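Local atomic coordinates of uncharacterized protein (Bacteroides thetaiotaomicron VPI-5482, PDB entry 3KNY), a protein that is of unknown function, a two-domain protein of the BT_3535-like family, whose natural form is probably a bacterial lipoprotein. Residues S51-N56 / K184-I189. Residues are numbered along the deposited sequence; the frame is centred on the assembly and turned at random.
Sequences SRYEIN and KDKKLI
The Tyr53 ring meets CD1 of Leu188 obliquely, at its hydroxyl end. Leu188 comes from the opposite direction and touches with one branch: its CD1 lies 3.8 Å from OH of Tyr53 and 4.1 Å from CE2 of the same ring. The aliphatic chain of Lys186 crosses the phenol end at a slant, bringing its CD to 3.9 Å from Tyr53 OH. These are van der Waals contacts, few in number, and the two segments bury just 85 Å² between them.

The backbones stay well apart, with CA of Tyr53 and CA of Leu188 12.3 Å from each other, so the contact is made by side chains alone, chiefly through the length of Tyr53. In Tyr53, CG stands beside the backbone N and anti to the carbonyl carbon (chi1 -63°), which sends the ring across toward 184-189. Lys186 runs extended beyond CG, carrying its ammonium alongside the phenol hydroxyl, to a salt bridge with Glu92.

Just before Leu188 the chain turns tightly: Lys187 and Leu188 together sit opposite Asp183, making a G1 beta bulge, with Lys187 in the left-handed region (61/41). Asp183 OD1 accepts a hydrogen bond from Lys186 N within the turn that joins antiparallel strands 177-183 and 188-201.

Tyr53 and Leu188 both pack on Ile79 of helix 66-84 and on Leu95 of strand 93-97, while Phe215 of strand 204-217 touches Lys186 and Leu188. The contact thus joins short strand 53-55 to the hairpin end within one mixed sheet, with 93-97 and 204-217 linking them.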
loop_
_atom_site.group_PDB
_atom_site.type_symbol
_atom_site.label_atom_id
_atom_site.label_comp_id
_atom_site.label_asym_id
_atom_site.label_seq_id
_atom_site.Cartn_x
_atom_site.Cartn_y
_atom_site.Cartn_z
ATOM N N SER A 51 0.817 4.982 13.059
ATOM C CA SER A 51 0.953 6.424 13.231
ATOM C C SER A 51 1.571 7.069 11.994
ATOM O O SER A 51 1.639 8.290 11.913
ATOM C CB SER A 51 1.836 6.732 14.425
ATOM O OG SER A 51 3.194 6.493 14.116
ATOM N N ARG A 52 2.071 6.249 11.068
ATOM C CA ARG A 52 2.723 6.754 9.838
ATOM C C ARG A 52 2.214 6.130 8.555
ATOM O O ARG A 52 2.422 6.706 7.489
ATOM C CB ARG A 52 4.229 6.498 9.883
ATOM C CG ARG A 52 4.931 7.164 11.024
ATOM C CD ARG A 52 5.051 8.645 10.791
ATOM N NE ARG A 52 5.832 9.224 11.864
ATOM C CZ ARG A 52 5.343 9.533 13.056
ATOM N NH1 ARG A 52 4.051 9.356 13.318
ATOM N NH2 ARG A 52 6.158 10.031 13.987
ATOM N N TYR A 53 1.586 4.960 8.651
ATOM C CA TYR A 53 1.144 4.210 7.480
ATOM C C TYR A 53 -0.322 3.846 7.632
ATOM O O TYR A 53 -0.793 3.576 8.746
ATOM C CB TYR A 53 1.929 2.901 7.335
ATOM C CG TYR A 53 3.401 3.049 7.096
ATOM C CD1 TYR A 53 4.298 3.183 8.159
ATOM C CD2 TYR A 53 3.913 3.033 5.791
ATOM C CE1 TYR A 53 5.676 3.312 7.924
ATOM C CE2 TYR A 53 5.278 3.166 5.546
ATOM C CZ TYR A 53 6.154 3.302 6.606
ATOM O OH TYR A 53 7.493 3.428 6.340
ATOM N N GLU A 54 -1.037 3.829 6.519
ATOM C CA GLU A 54 -2.395 3.363 6.523
ATOM C C GLU A 54 -2.295 1.960 5.996
ATOM O O GLU A 54 -1.954 1.761 4.836
ATOM C CB GLU A 54 -3.288 4.275 5.705
ATOM C CG GLU A 54 -3.519 5.599 6.449
ATOM C CD GLU A 54 -4.195 6.669 5.616
ATOM O OE1 GLU A 54 -3.888 6.767 4.389
ATOM O OE2 GLU A 54 -5.009 7.424 6.207
ATOM N N ILE A 55 -2.581 0.998 6.877
ATOM C CA ILE A 55 -2.181 -0.397 6.710
ATOM C C ILE A 55 -3.329 -1.330 6.301
ATOM O O ILE A 55 -4.430 -1.267 6.825
ATOM C CB ILE A 55 -1.540 -0.912 8.033
ATOM C CG1 ILE A 55 -0.398 0.017 8.474
ATOM C CG2 ILE A 55 -1.023 -2.324 7.878
ATOM C CD1 ILE A 55 0.256 -0.313 9.844
ATOM N N ASN A 56 -3.055 -2.196 5.344
ATOM C CA ASN A 56 -3.982 -3.248 4.972
ATOM C C ASN A 56 -3.535 -4.510 5.698
ATOM O O ASN A 56 -2.438 -4.999 5.462
ATOM C CB ASN A 56 -3.998 -3.476 3.460
ATOM C CG ASN A 56 -4.880 -4.634 3.066
ATOM O OD1 ASN A 56 -5.038 -5.572 3.828
ATOM N ND2 ASN A 56 -5.455 -4.582 1.877
ATOM N N LYS A 184 16.286 0.395 0.678
ATOM C CA LYS A 184 17.117 -0.575 1.411
ATOM C C LYS A 184 17.169 -0.319 2.915
ATOM O O LYS A 184 17.443 -1.238 3.678
ATOM C CB LYS A 184 18.520 -0.663 0.800
ATOM C CG LYS A 184 18.524 -1.249 -0.611
ATOM C CD LYS A 184 19.907 -1.166 -1.266
ATOM C CE LYS A 184 20.045 -2.137 -2.455
ATOM N NZ LYS A 184 21.370 -2.039 -3.142
ATOM N N ASP A 185 16.884 0.908 3.348
ATOM C CA ASP A 185 16.801 1.185 4.792
ATOM C C ASP A 185 15.520 0.613 5.414
ATOM O O ASP A 185 15.576 -0.156 6.374
ATOM C CB ASP A 185 16.816 2.686 5.070
ATOM C CG ASP A 185 18.013 3.359 4.521
ATOM O OD1 ASP A 185 19.108 2.768 4.607
ATOM O OD2 ASP A 185 17.848 4.481 4.000
ATOM N N LYS A 186 14.373 1.019 4.864
ATOM C CA LYS A 186 13.061 0.605 5.351
ATOM C C LYS A 186 12.753 -0.827 4.952
ATOM O O LYS A 186 11.881 -1.450 5.544
ATOM C CB LYS A 186 11.973 1.510 4.782
ATOM C CG LYS A 186 12.196 2.997 5.010
ATOM C CD LYS A 186 10.972 3.751 4.602
ATOM C CE LYS A 186 11.177 5.237 4.531
ATOM N NZ LYS A 186 10.164 5.781 3.607
ATOM N N LYS A 187 13.464 -1.336 3.942
ATOM C CA LYS A 187 13.263 -2.694 3.417
ATOM C C LYS A 187 11.838 -2.864 2.877
ATOM O O LYS A 187 11.204 -3.893 3.089
ATOM C CB LYS A 187 13.613 -3.743 4.477
ATOM C CG LYS A 187 15.058 -3.590 5.023
ATOM C CD LYS A 187 15.359 -4.482 6.258
ATOM C CE LYS A 187 16.557 -3.954 7.061
ATOM N NZ LYS A 187 17.590 -3.327 6.157
ATOM N N LEU A 188 11.356 -1.829 2.182
ATOM C CA LEU A 188 10.032 -1.815 1.549
ATOM C C LEU A 188 10.144 -1.560 0.044
ATOM O O LEU A 188 11.111 -0.950 -0.414
ATOM C CB LEU A 188 9.181 -0.687 2.145
ATOM C CG LEU A 188 8.840 -0.737 3.627
ATOM C CD1 LEU A 188 8.088 0.544 4.016
ATOM C CD2 LEU A 188 8.011 -1.970 3.927
ATOM N N ILE A 189 9.141 -2.008 -0.711
ATOM C CA ILE A 189 8.971 -1.603 -2.105
ATOM C C ILE A 189 8.040 -0.409 -2.073
ATOM O O ILE A 189 7.057 -0.469 -1.387
ATOM C CB ILE A 189 8.350 -2.726 -2.944
ATOM C CG1 ILE A 189 9.296 -3.940 -2.991
ATOM C CG2 ILE A 189 8.071 -2.273 -4.359
ATOM C CD1 ILE A 189 8.674 -5.205 -3.605
#